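Local coordinates for tail spike protein gp49 (Pseudomonas phage LKA1, PDB 4RU4) that probably cleaves the O-specific polysaccharide of its Pseudomonas host as a lyase, serving as a trimeric tailspike during virus entry, at residues Ile496-Ala501 / Tyr538-Ala543. Residues are numbered along the deposited sequence; the frame is centred on the assembly and turned at random. Where two conformers were deposited one is given.
Sequences ITLASA and YIYPKA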
# COMPACT_ATOMS: atom_id res chain seq x y z
N ILE B 496 1.38 -26.32 20.12
CA ILE B 496 0.42 -26.25 19.00
C ILE B 496 0.66 -27.34 17.94
O ILE B 496 1.71 -27.97 17.88
CB ILE B 496 0.33 -24.81 18.38
CG1 ILE B 496 1.60 -24.36 17.63
CG2 ILE B 496 -0.01 -23.79 19.50
CD1 ILE B 496 1.83 -24.94 16.20
N THR B 497 -0.35 -27.58 17.12
CA THR B 497 -0.25 -28.48 15.98
C THR B 497 -0.12 -27.62 14.72
O THR B 497 -0.92 -26.73 14.49
CB THR B 497 -1.52 -29.34 15.88
OG1 THR B 497 -1.60 -30.18 17.05
CG2 THR B 497 -1.52 -30.19 14.60
N LEU B 498 0.88 -27.90 13.89
CA LEU B 498 1.09 -27.07 12.70
C LEU B 498 -0.04 -27.23 11.69
O LEU B 498 -0.55 -26.25 11.15
CB LEU B 498 2.44 -27.42 12.05
CG LEU B 498 3.65 -27.01 12.86
CD1 LEU B 498 4.87 -27.79 12.40
CD2 LEU B 498 3.85 -25.50 12.70
N ALA B 499 -0.41 -28.47 11.40
CA ALA B 499 -1.45 -28.67 10.43
C ALA B 499 -2.16 -30.00 10.63
O ALA B 499 -1.55 -31.06 10.49
CB ALA B 499 -0.87 -28.58 9.01
N SER B 500 -3.43 -29.95 11.00
CA SER B 500 -4.25 -31.14 10.91
C SER B 500 -4.64 -31.23 9.44
O SER B 500 -5.16 -30.28 8.87
CB SER B 500 -5.50 -31.02 11.79
OG SER B 500 -5.12 -31.15 13.15
N ALA B 501 -4.36 -32.37 8.83
CA ALA B 501 -4.60 -32.52 7.40
C ALA B 501 -5.23 -33.87 7.09
O ALA B 501 -4.64 -34.91 7.42
CB ALA B 501 -3.30 -32.38 6.61
N TYR B 538 6.34 -27.90 18.35
CA TYR B 538 5.14 -28.02 17.53
C TYR B 538 4.94 -29.46 17.08
O TYR B 538 5.91 -30.17 16.81
CB TYR B 538 5.23 -27.11 16.28
CG TYR B 538 5.71 -25.71 16.61
CD1 TYR B 538 5.21 -25.03 17.72
CD2 TYR B 538 6.66 -25.07 15.83
CE1 TYR B 538 5.66 -23.76 18.05
CE2 TYR B 538 7.12 -23.78 16.14
CZ TYR B 538 6.61 -23.14 17.26
OH TYR B 538 7.05 -21.88 17.59
N ILE B 539 3.69 -29.88 16.93
CA ILE B 539 3.40 -31.19 16.39
C ILE B 539 3.29 -31.12 14.86
O ILE B 539 2.52 -30.32 14.32
CB ILE B 539 2.09 -31.74 16.99
CG1 ILE B 539 2.21 -31.86 18.51
CG2 ILE B 539 1.73 -33.08 16.34
CD1 ILE B 539 0.89 -31.89 19.23
N TYR B 540 4.05 -31.96 14.16
CA TYR B 540 4.05 -32.00 12.70
C TYR B 540 2.89 -32.85 12.15
O TYR B 540 2.31 -33.66 12.89
CB TYR B 540 5.40 -32.56 12.19
CG TYR B 540 6.57 -31.64 12.43
CD1 TYR B 540 6.88 -30.63 11.52
CD2 TYR B 540 7.37 -31.79 13.58
CE1 TYR B 540 7.94 -29.77 11.74
CE2 TYR B 540 8.45 -30.92 13.82
CZ TYR B 540 8.74 -29.92 12.88
OH TYR B 540 9.80 -29.06 13.10
N PRO B 541 2.52 -32.66 10.87
CA PRO B 541 1.44 -33.48 10.30
C PRO B 541 1.82 -34.95 10.15
O PRO B 541 0.94 -35.79 10.07
CB PRO B 541 1.18 -32.87 8.91
CG PRO B 541 1.88 -31.53 8.91
CD PRO B 541 3.00 -31.63 9.93
N LYS B 542 3.12 -35.25 10.10
CA LYS B 542 3.61 -36.63 10.00
C LYS B 542 5.04 -36.60 10.52
O LYS B 542 5.54 -35.53 10.82
CB LYS B 542 3.58 -37.10 8.54
CG LYS B 542 4.39 -36.20 7.58
CD LYS B 542 4.07 -36.55 6.12
CE LYS B 542 5.01 -35.84 5.17
NZ LYS B 542 4.79 -36.29 3.75
N ALA B 543 5.70 -37.76 10.64
CA ALA B 543 7.08 -37.77 11.13
C ALA B 543 7.95 -36.86 10.27
O ALA B 543 7.94 -36.94 9.05
CB ALA B 543 7.64 -39.16 11.13
O HOH W 1 -1.37 -35.56 8.44
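L498 of 496-501 packs against both Y538 and Y540 of 538-543, and its atoms can be followed outward one at a time. CB lies 3.7 Å from the carbonyl O of I539. CG, swung beside the backbone N (chi1 -69°), settles against CB of Y538 at 3.8 Å. CD1 meets the Y540 ring obliquely, 3.6 Å from its CD1 and nearly as close to its CE1, while still near CB of Y538; CD2 also comes near Y538, at an oblique angle to its ring and less closely. The two backbones run roughly in parallel here and are joined by a single beta bridge, T497 with I539. I539 N donates to I496 O at 2.9 Å with a nearly straight N-H...O angle of 171°, and L498 N returns a bond to I539 O, so I539 is held through both its N-H and its C=O. The contact joins 497-501, the outermost strand within this chain of a six-stranded parallel sheet, in a fold consistent with the pectin lyase-like beta-helix, to the C-terminal Ig-like region: the strand is hydrogen-bonded on one side to 468-474, and part of the loop leading from 529-535 to 545-551 meets its other edge, at the start of the strand. Segment 496-501 turns a corner at L498, and past it A499 meets P541, whose CB rests 3.6 Å from the carbonyl O of A499. A water donates to P541 O and, weakly, to A501 O. At the opposite end, I496 lays CG1 and CD1 beside the Y538 ring, each 3.7 Å from CD1 of that tyrosine. The hydroxyls of the two tyrosines find polar partners outside the two segments: Y540 OH bonds to the carbonyl O of P513, and Y538 OH to OXT of V602 of the second subunit.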